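Local atomic coordinates of xyloglucan-specific endo-beta-1,4-glucanase GH12 (Aspergillus niveus, PDB entry 4NPR), a protein that probably hydrolyses internal beta-1,4-glucosidic linkages of xyloglucan, retaining the beta-configuration of the glycosyl residues and releasing xyloglucan oligosaccharides. Residues A160-L171 against D199-Q208; G37-L45 against S85-F93. One frame throughout, in Å; residues are numbered along the deposited sequence.

Interaction 1: residues A160-L171 against D199-Q208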
loop_
_atom_site.group_PDB
_atom_site.type_symbol
_atom_site.label_atom_id
_atom_site.label_comp_id
_atom_site.label_asym_id
_atom_site.label_seq_id
_atom_site.Cartn_x
_atom_site.Cartn_y
_atom_site.Cartn_z
ATOM N N ALA A 160 8.581 -1.845 -17.877
ATOM C CA ALA A 160 7.470 -2.285 -18.708
ATOM C C ALA A 160 6.254 -1.428 -18.407
ATOM O O ALA A 160 6.184 -0.779 -17.390
ATOM C CB ALA A 160 7.165 -3.753 -18.437
ATOM N N THR A 161 5.277 -1.484 -19.289
ATOM C CA THR A 161 4.063 -0.711 -19.145
ATOM C C THR A 161 2.825 -1.590 -19.337
ATOM O O THR A 161 1.971 -1.295 -20.148
ATOM C CB THR A 161 4.083 0.463 -20.156
ATOM O OG1 THR A 161 4.256 -0.046 -21.490
ATOM C CG2 THR A 161 5.259 1.467 -19.832
ATOM N N PRO A 162 2.699 -2.661 -18.544
ATOM C CA PRO A 162 1.573 -3.592 -18.697
ATOM C C PRO A 162 0.223 -3.063 -18.222
ATOM O O PRO A 162 0.153 -2.160 -17.412
ATOM C CB PRO A 162 1.979 -4.732 -17.790
ATOM C CG PRO A 162 2.625 -4.006 -16.627
ATOM C CD PRO A 162 3.422 -2.905 -17.270
ATOM N N THR A 163 -0.841 -3.661 -18.746
ATOM C CA THR A 163 -2.208 -3.371 -18.341
ATOM C C THR A 163 -2.633 -4.576 -17.475
ATOM O O THR A 163 -2.570 -5.696 -17.909
ATOM C CB THR A 163 -3.112 -3.205 -19.604
ATOM O OG1 THR A 163 -2.804 -1.973 -20.277
ATOM C CG2 THR A 163 -4.587 -3.223 -19.246
ATOM N N VAL A 164 -3.031 -4.343 -16.249
ATOM C CA VAL A 164 -3.375 -5.388 -15.315
ATOM C C VAL A 164 -4.602 -4.900 -14.576
ATOM O O VAL A 164 -4.687 -3.705 -14.194
ATOM C CB VAL A 164 -2.282 -5.568 -14.242
ATOM C CG1 VAL A 164 -2.634 -6.722 -13.308
ATOM C CG2 VAL A 164 -0.905 -5.725 -14.884
ATOM N N ALA A 165 -5.543 -5.818 -14.387
ATOM C CA ALA A 165 -6.838 -5.559 -13.751
ATOM C C ALA A 165 -7.538 -4.317 -14.318
ATOM O O ALA A 165 -8.141 -3.530 -13.583
ATOM C CB ALA A 165 -6.682 -5.508 -12.224
ATOM N N GLY A 166 -7.430 -4.182 -15.648
ATOM C CA GLY A 166 -8.081 -3.131 -16.444
ATOM C C GLY A 166 -7.405 -1.761 -16.468
ATOM O O GLY A 166 -7.936 -0.855 -17.061
ATOM N N ILE A 167 -6.247 -1.612 -15.814
ATOM C CA ILE A 167 -5.579 -0.313 -15.634
ATOM C C ILE A 167 -4.191 -0.407 -16.233
ATOM O O ILE A 167 -3.505 -1.395 -16.022
ATOM C CB ILE A 167 -5.367 -0.011 -14.114
ATOM C CG1 ILE A 167 -6.696 0.178 -13.388
ATOM C CG2 ILE A 167 -4.465 1.204 -13.892
ATOM C CD1 ILE A 167 -6.537 0.238 -11.887
ATOM N N LYS A 168 -3.777 0.633 -16.949
ATOM C CA LYS A 168 -2.423 0.723 -17.508
ATOM C C LYS A 168 -1.443 1.224 -16.447
ATOM O O LYS A 168 -1.678 2.216 -15.776
ATOM C CB LYS A 168 -2.396 1.632 -18.707
ATOM C CG LYS A 168 -1.312 1.298 -19.759
ATOM C CD LYS A 168 -1.879 1.473 -21.192
ATOM C CE LYS A 168 -0.831 1.943 -22.222
ATOM N NZ LYS A 168 0.410 1.114 -22.229
ATOM N N PHE A 169 -0.361 0.482 -16.292
ATOM C CA PHE A 169 0.645 0.718 -15.275
ATOM C C PHE A 169 2.000 1.009 -15.897
ATOM O O PHE A 169 2.347 0.429 -16.918
ATOM C CB PHE A 169 0.749 -0.537 -14.411
ATOM C CG PHE A 169 -0.375 -0.679 -13.426
ATOM C CD1 PHE A 169 -0.414 0.106 -12.288
ATOM C CD2 PHE A 169 -1.378 -1.559 -13.638
ATOM C CE1 PHE A 169 -1.455 0.006 -11.389
ATOM C CE2 PHE A 169 -2.408 -1.664 -12.748
ATOM C CZ PHE A 169 -2.444 -0.895 -11.616
ATOM N N ASN A 170 2.755 1.913 -15.286
ATOM C CA ASN A 170 4.195 1.899 -15.422
ATOM C C ASN A 170 4.743 0.939 -14.352
ATOM O O ASN A 170 4.429 1.084 -13.181
ATOM C CB ASN A 170 4.785 3.250 -15.158
ATOM C CG ASN A 170 4.489 4.249 -16.244
ATOM O OD1 ASN A 170 4.335 3.934 -17.407
ATOM N ND2 ASN A 170 4.412 5.494 -15.840
ATOM N N LEU A 171 5.603 0.007 -14.739
ATOM C CA LEU A 171 6.171 -0.957 -13.799
ATOM C C LEU A 171 7.635 -0.658 -13.491
ATOM O O LEU A 171 8.435 -0.553 -14.387
ATOM C CB LEU A 171 6.054 -2.385 -14.346
ATOM C CG LEU A 171 6.696 -3.455 -13.420
ATOM C CD1 LEU A 171 6.078 -3.375 -12.032
ATOM C CD2 LEU A 171 6.572 -4.883 -13.958
ATOM N N ASP A 199 -4.166 -10.669 -10.342
ATOM C CA ASP A 199 -3.721 -10.439 -11.721
ATOM C C ASP A 199 -2.266 -9.954 -11.751
ATOM O O ASP A 199 -1.523 -10.296 -12.632
ATOM C CB ASP A 199 -4.663 -9.467 -12.481
ATOM C CG ASP A 199 -6.134 -10.000 -12.620
ATOM O OD1 ASP A 199 -6.367 -11.223 -12.701
ATOM O OD2 ASP A 199 -7.070 -9.164 -12.645
ATOM N N PHE A 200 -1.885 -9.148 -10.783
ATOM C CA PHE A 200 -0.516 -8.687 -10.615
ATOM C C PHE A 200 0.491 -9.812 -10.447
ATOM O O PHE A 200 1.562 -9.768 -11.024
ATOM C CB PHE A 200 -0.477 -7.768 -9.405
ATOM C CG PHE A 200 -1.280 -6.531 -9.624
ATOM C CD1 PHE A 200 -0.799 -5.541 -10.468
ATOM C CD2 PHE A 200 -2.544 -6.403 -9.108
ATOM C CE1 PHE A 200 -1.553 -4.426 -10.741
ATOM C CE2 PHE A 200 -3.309 -5.295 -9.402
ATOM C CZ PHE A 200 -2.807 -4.299 -10.191
ATOM N N PHE A 201 0.140 -10.831 -9.672
ATOM C CA PHE A 201 0.959 -12.044 -9.567
ATOM C C PHE A 201 0.946 -12.904 -10.836
ATOM O O PHE A 201 2.008 -13.349 -11.303
ATOM C CB PHE A 201 0.551 -12.852 -8.344
ATOM C CG PHE A 201 0.693 -12.086 -7.057
ATOM C CD1 PHE A 201 1.931 -11.856 -6.503
ATOM C CD2 PHE A 201 -0.424 -11.543 -6.410
ATOM C CE1 PHE A 201 2.083 -11.148 -5.313
ATOM C CE2 PHE A 201 -0.286 -10.839 -5.219
ATOM C CZ PHE A 201 0.969 -10.638 -4.678
ATOM N N THR A 202 -0.226 -13.157 -11.401
ATOM C CA THR A 202 -0.301 -13.886 -12.647
ATOM C C THR A 202 0.706 -13.220 -13.600
ATOM O O THR A 202 1.504 -13.877 -14.272
ATOM C CB THR A 202 -1.721 -13.770 -13.265
ATOM O OG1 THR A 202 -2.741 -14.157 -12.330
ATOM C CG2 THR A 202 -1.854 -14.614 -14.511
ATOM N N TYR A 203 0.686 -11.889 -13.641
ATOM C CA TYR A 203 1.523 -11.160 -14.575
ATOM C C TYR A 203 3.023 -11.381 -14.365
ATOM O O TYR A 203 3.751 -11.611 -15.316
ATOM C CB TYR A 203 1.231 -9.662 -14.540
ATOM C CG TYR A 203 2.272 -8.882 -15.329
ATOM C CD1 TYR A 203 3.408 -8.402 -14.706
ATOM C CD2 TYR A 203 2.133 -8.647 -16.707
ATOM C CE1 TYR A 203 4.376 -7.716 -15.422
ATOM C CE2 TYR A 203 3.122 -7.950 -17.426
ATOM C CZ TYR A 203 4.238 -7.481 -16.760
ATOM O OH TYR A 203 5.260 -6.772 -17.402
ATOM N N LEU A 204 3.447 -11.293 -13.106
ATOM C CA LEU A 204 4.848 -11.423 -12.721
ATOM C C LEU A 204 5.340 -12.823 -12.916
ATOM O O LEU A 204 6.488 -13.011 -13.305
ATOM C CB LEU A 204 5.061 -11.021 -11.250
ATOM C CG LEU A 204 4.782 -9.553 -10.903
ATOM C CD1 LEU A 204 4.848 -9.374 -9.411
ATOM C CD2 LEU A 204 5.718 -8.544 -11.592
ATOM N N GLU A 205 4.487 -13.799 -12.660
ATOM C CA GLU A 205 4.915 -15.195 -12.755
ATOM C C GLU A 205 5.236 -15.465 -14.218
ATOM O O GLU A 205 6.206 -16.128 -14.584
ATOM C CB GLU A 205 3.828 -16.147 -12.266
ATOM C CG GLU A 205 3.662 -16.163 -10.739
ATOM C CD GLU A 205 2.257 -16.591 -10.284
ATOM O OE1 GLU A 205 1.501 -17.105 -11.127
ATOM O OE2 GLU A 205 1.888 -16.410 -9.101
ATOM N N SER A 206 4.435 -14.814 -15.026
ATOM C CA SER A 206 4.350 -15.061 -16.413
ATOM C C SER A 206 5.419 -14.270 -17.156
ATOM O O SER A 206 6.095 -14.818 -18.034
ATOM C CB SER A 206 2.944 -14.637 -16.816
ATOM O OG SER A 206 2.731 -14.830 -18.160
ATOM N N ASN A 207 5.604 -12.998 -16.789
ATOM C CA ASN A 207 6.446 -12.092 -17.600
ATOM C C ASN A 207 7.734 -11.585 -16.945
ATOM O O ASN A 207 8.502 -10.874 -17.585
ATOM C CB ASN A 207 5.643 -10.855 -18.029
ATOM C CG ASN A 207 4.410 -11.200 -18.842
ATOM O OD1 ASN A 207 4.276 -10.763 -19.972
ATOM N ND2 ASN A 207 3.482 -11.952 -18.247
ATOM N N GLN A 208 7.916 -11.885 -15.662
ATOM C CA GLN A 208 9.097 -11.446 -14.913
ATOM C C GLN A 208 9.719 -12.572 -14.056
ATOM O O GLN A 208 10.498 -12.282 -13.150
ATOM C CB GLN A 208 8.710 -10.278 -13.979
ATOM C CG GLN A 208 8.034 -9.113 -14.668
ATOM C CD GLN A 208 8.956 -8.335 -15.568
ATOM O OE1 GLN A 208 10.163 -8.457 -15.479
ATOM N NE2 GLN A 208 8.379 -7.490 -16.416
#

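Interaction 2: residues G37-L45 against S85-F93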
loop_
_atom_site.group_PDB
_atom_site.type_symbol
_atom_site.label_atom_id
_atom_site.label_comp_id
_atom_site.label_asym_id
_atom_site.label_seq_id
_atom_site.Cartn_x
_atom_site.Cartn_y
_atom_site.Cartn_z
ATOM N N GLY A 37 -12.293 -6.685 13.064
ATOM C CA GLY A 37 -12.565 -7.830 12.210
ATOM C C GLY A 37 -11.263 -8.459 11.769
ATOM O O GLY A 37 -10.450 -8.910 12.582
ATOM N N ASN A 38 -11.055 -8.458 10.470
ATOM C CA ASN A 38 -9.867 -9.076 9.930
ATOM C C ASN A 38 -8.766 -8.129 9.601
ATOM O O ASN A 38 -7.851 -8.517 8.915
ATOM C CB ASN A 38 -10.256 -9.872 8.708
ATOM C CG ASN A 38 -11.187 -10.968 9.062
ATOM O OD1 ASN A 38 -10.929 -11.739 9.989
ATOM N ND2 ASN A 38 -12.298 -11.033 8.367
ATOM N N TYR A 39 -8.816 -6.920 10.140
ATOM C CA TYR A 39 -7.818 -5.903 9.837
ATOM C C TYR A 39 -7.125 -5.448 11.134
ATOM O O TYR A 39 -7.651 -5.642 12.215
ATOM C CB TYR A 39 -8.461 -4.716 9.089
ATOM C CG TYR A 39 -9.183 -5.104 7.797
ATOM C CD1 TYR A 39 -8.470 -5.292 6.607
ATOM C CD2 TYR A 39 -10.592 -5.303 7.755
ATOM C CE1 TYR A 39 -9.098 -5.641 5.418
ATOM C CE2 TYR A 39 -11.232 -5.651 6.549
ATOM C CZ TYR A 39 -10.469 -5.823 5.392
ATOM O OH TYR A 39 -11.042 -6.173 4.188
ATOM N N ILE A 40 -5.898 -4.958 11.008
ATOM C CA ILE A 40 -5.267 -4.138 12.006
ATOM C C ILE A 40 -4.930 -2.877 11.237
ATOM O O ILE A 40 -4.358 -2.929 10.127
ATOM C CB ILE A 40 -3.993 -4.775 12.565
ATOM C CG1 ILE A 40 -4.323 -6.048 13.365
ATOM C CG2 ILE A 40 -3.275 -3.827 13.521
ATOM C CD1 ILE A 40 -3.124 -6.947 13.597
ATOM N N LEU A 41 -5.342 -1.747 11.785
ATOM C CA LEU A 41 -5.131 -0.471 11.156
ATOM C C LEU A 41 -4.003 0.187 11.902
ATOM O O LEU A 41 -4.047 0.269 13.116
ATOM C CB LEU A 41 -6.406 0.364 11.240
ATOM C CG LEU A 41 -6.401 1.782 10.689
ATOM C CD1 LEU A 41 -6.363 1.785 9.172
ATOM C CD2 LEU A 41 -7.668 2.509 11.117
ATOM N N TYR A 42 -3.024 0.694 11.175
ATOM C CA TYR A 42 -1.757 1.172 11.747
ATOM C C TYR A 42 -1.521 2.610 11.383
ATOM O O TYR A 42 -1.808 2.996 10.276
ATOM C CB TYR A 42 -0.570 0.412 11.145
ATOM C CG TYR A 42 -0.449 -1.044 11.490
ATOM C CD1 TYR A 42 0.241 -1.447 12.653
ATOM C CD2 TYR A 42 -0.974 -2.043 10.641
ATOM C CE1 TYR A 42 0.397 -2.790 12.967
ATOM C CE2 TYR A 42 -0.826 -3.402 10.955
ATOM C CZ TYR A 42 -0.132 -3.760 12.110
ATOM O OH TYR A 42 0.043 -5.066 12.465
ATOM N N ASN A 43 -0.960 3.368 12.305
ATOM C CA ASN A 43 -0.474 4.720 12.056
ATOM C C ASN A 43 0.950 4.604 11.445
ATOM O O ASN A 43 1.232 5.188 10.381
ATOM C CB ASN A 43 -0.477 5.503 13.388
ATOM C CG ASN A 43 -0.536 7.001 13.220
ATOM O OD1 ASN A 43 -1.122 7.528 12.306
ATOM N ND2 ASN A 43 0.045 7.690 14.158
ATOM N N ASN A 44 1.829 3.829 12.089
ATOM C CA ASN A 44 3.091 3.383 11.467
ATOM C C ASN A 44 3.916 4.563 10.912
ATOM O O ASN A 44 4.162 4.680 9.723
ATOM C CB ASN A 44 2.757 2.336 10.393
ATOM C CG ASN A 44 3.985 1.730 9.717
ATOM O OD1 ASN A 44 5.040 1.620 10.292
ATOM N ND2 ASN A 44 3.817 1.315 8.475
ATOM N N LEU A 45 4.352 5.427 11.813
ATOM C CA LEU A 45 5.127 6.595 11.454
ATOM C C LEU A 45 6.630 6.260 11.351
ATOM O O LEU A 45 7.490 6.986 11.819
ATOM C CB LEU A 45 4.894 7.683 12.505
ATOM C CG LEU A 45 3.441 8.077 12.747
ATOM C CD1 LEU A 45 3.338 9.343 13.585
ATOM C CD2 LEU A 45 2.782 8.316 11.402
ATOM N N SER A 85 5.899 7.761 6.566
ATOM C CA SER A 85 4.980 6.836 7.214
ATOM C C SER A 85 4.236 5.950 6.218
ATOM O O SER A 85 4.337 6.088 4.995
ATOM C CB SER A 85 3.953 7.633 8.034
ATOM O OG SER A 85 3.137 8.470 7.178
ATOM N N PHE A 86 3.479 5.010 6.751
ATOM C CA PHE A 86 2.673 4.189 5.927
ATOM C C PHE A 86 1.526 3.660 6.765
ATOM O O PHE A 86 1.494 2.475 7.121
ATOM C CB PHE A 86 3.485 3.042 5.337
ATOM C CG PHE A 86 2.653 2.102 4.516
ATOM C CD1 PHE A 86 1.791 2.605 3.504
ATOM C CD2 PHE A 86 2.675 0.740 4.757
ATOM C CE1 PHE A 86 0.984 1.746 2.748
ATOM C CE2 PHE A 86 1.883 -0.131 3.986
ATOM C CZ PHE A 86 1.025 0.370 2.996
ATOM N N ALA A 87 0.597 4.568 7.083
ATOM C CA ALA A 87 -0.639 4.207 7.731
ATOM C C ALA A 87 -1.459 3.433 6.707
ATOM O O ALA A 87 -1.648 3.888 5.598
ATOM C CB ALA A 87 -1.396 5.447 8.139
ATOM N N ASN A 88 -1.961 2.281 7.131
ATOM C CA ASN A 88 -2.546 1.300 6.261
ATOM C C ASN A 88 -3.446 0.402 7.045
ATOM O O ASN A 88 -3.306 0.238 8.263
ATOM C CB ASN A 88 -1.459 0.422 5.646
ATOM C CG ASN A 88 -0.747 -0.424 6.676
ATOM O OD1 ASN A 88 -1.018 -1.616 6.836
ATOM N ND2 ASN A 88 0.165 0.194 7.400
ATOM N N ALA A 89 -4.379 -0.205 6.334
ATOM C CA ALA A 89 -5.118 -1.357 6.844
ATOM C C ALA A 89 -4.460 -2.669 6.319
ATOM O O ALA A 89 -4.358 -2.855 5.123
ATOM C CB ALA A 89 -6.562 -1.284 6.383
ATOM N N ALA A 90 -4.106 -3.577 7.230
ATOM C CA ALA A 90 -3.500 -4.874 6.922
ATOM C C ALA A 90 -4.464 -6.020 7.217
ATOM O O ALA A 90 -5.050 -6.136 8.301
ATOM C CB ALA A 90 -2.223 -5.057 7.739
ATOM N N LEU A 91 -4.622 -6.880 6.238
ATOM C CA LEU A 91 -5.505 -8.004 6.362
ATOM C C LEU A 91 -4.779 -9.064 7.158
ATOM O O LEU A 91 -3.613 -9.301 6.906
ATOM C CB LEU A 91 -5.821 -8.555 4.985
ATOM C CG LEU A 91 -6.776 -9.736 4.973
ATOM C CD1 LEU A 91 -8.162 -9.242 5.368
ATOM C CD2 LEU A 91 -6.765 -10.422 3.601
ATOM N N GLN A 92 -5.492 -9.712 8.080
ATOM C CA GLN A 92 -4.968 -10.789 8.919
ATOM C C GLN A 92 -5.456 -12.102 8.344
ATOM O O GLN A 92 -6.635 -12.375 8.276
ATOM C CB GLN A 92 -5.447 -10.611 10.352
ATOM C CG GLN A 92 -5.158 -9.226 10.924
ATOM C CD GLN A 92 -3.647 -8.883 10.911
ATOM O OE1 GLN A 92 -3.186 -8.003 10.175
ATOM N NE2 GLN A 92 -2.886 -9.587 11.712
ATOM N N PHE A 93 -4.543 -12.900 7.848
ATOM C CA PHE A 93 -4.943 -14.147 7.218
ATOM C C PHE A 93 -3.807 -15.132 7.316
ATOM O O PHE A 93 -2.676 -14.804 7.650
ATOM C CB PHE A 93 -5.323 -13.937 5.741
ATOM C CG PHE A 93 -4.161 -13.473 4.883
ATOM C CD1 PHE A 93 -3.668 -12.180 5.000
ATOM C CD2 PHE A 93 -3.546 -14.350 3.984
ATOM C CE1 PHE A 93 -2.606 -11.760 4.245
ATOM C CE2 PHE A 93 -2.476 -13.938 3.226
ATOM C CZ PHE A 93 -2.001 -12.638 3.358
#

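Interaction 1: residues A160-L171 against D199-Q208
Phe-200, on the helix, turns an edge toward the face of Phe-169, on strand 167-171, in an offset edge-to-face pair whose planes stand at 74° and whose centroids lie 5.3 Å apart. The meeting atoms are Phe-200 CE1 and Phe-169 CE2, 3.5 Å from each other. Val-164 fills one face of the Phe-200 ring: its CG1 is 3.7 Å from the ring centroid and close to the normal, a CH-pi contact. That branch stands anti to the backbone N (chi1 -177°), which directs it at the helix, where it also slides past Asp-199 CB. A small branched aliphatic residue suits this place: one methyl lies over the ring while the other comes near Tyr-203 CB.

One helical turn later Tyr-203 repeats the theme. Pro-162 crosses its ring at about a right angle, with CG over the face and CB 3.4 Å from Tyr-203 CE2. The Leu-171 and Tyr-203 side chains come toward each other from opposite directions, Leu-171 CD2 lying obliquely to the ring, 3.9 Å from Tyr-203 CE1. The phenol oxygen lies 3.7 Å from Ala-160 CB and receives a weak hydrogen bond from Gln-208 NE2.

No hydrogen bond joins the two segments; aromatic, CH-pi and aliphatic contacts make the join. Val-164 opens a type I' turn ending at Ile-167 that reverses the chain, pairing strand 163-164 with 167-171 as a hairpin. Phe-184 and Val-141, from neighbouring strands, also touch Phe-200. The arrangement belongs to the GH12 beta-jelly roll, in which helix 198-207 packs across strands of the larger sheet, meeting here its edge strands 163-164 and 167-176.

Interaction 2: residues G37-L45 against S85-F93
Tyr-42 presents a ring edge to Ala-90, whose CB lies near the ring plane and 3.9 Å from Tyr-42 CE2, while one ring face is covered by CG2 of Ile-40. The Asn-88 amide runs beside this ring, pointing the same way, the planes only 18° apart. On the Phe-86 ring, one face carries Asn-88 CB.

Asn-88 has its CG between backbone N and carbonyl carbon (chi1 66°), which brings ND2 back to Phe-86 O at 2.7 Å. Asn-44 ND2 reaches the same oxygen at 2.9 Å, from above the carbonyl plane, and two amides thus grip one carbonyl. Asparagine also suits position 44 because it tolerates the left-handed backbone there.

Ile-40 and Ala-90 form a hydrogen-bonded antiparallel pair, with Ala-90 N 3.0 Å from Ile-40 O. On the other sheet face, Leu-91 CD1 packs obliquely on Tyr-39 CE1 at 3.7 Å, and Leu-41 and Ala-89 meet Trp-70 of strand 67-77. Tyr-39 OH is hydrogen-bonded to Asn-66 O and Val-240 N.

The chemistry implies two unlike faces: a largely apolar one toward the smaller sheet, its tyrosine hydroxyl satisfied, and another of mixed aliphatic, aromatic and amide groups, consistent with the substrate-cleft side of GH12 jelly rolls.

In the fold
Both contacts reach the nine-stranded sheet, but far apart: interaction 2 pairs its second and third strands, whereas interaction 1 involves the last two at the opposite end, and their centres lie about 25 Å apart without touching. Interaction 2 is the more buried, a strand-to-strand join made by backbone hydrogen bonds and trimmed with asparagine amides. Interaction 1 lies nearer the surface and joins hairpin to helix, relying on aromatic and aliphatic fit. The difference follows from the partners: adjacent strands offer each other backbone N-H and C=O groups, while a helix uses most of its own within itself and meets a sheet through side chains. That helix follows strand 192-196, an outermost strand of the six-stranded sheet.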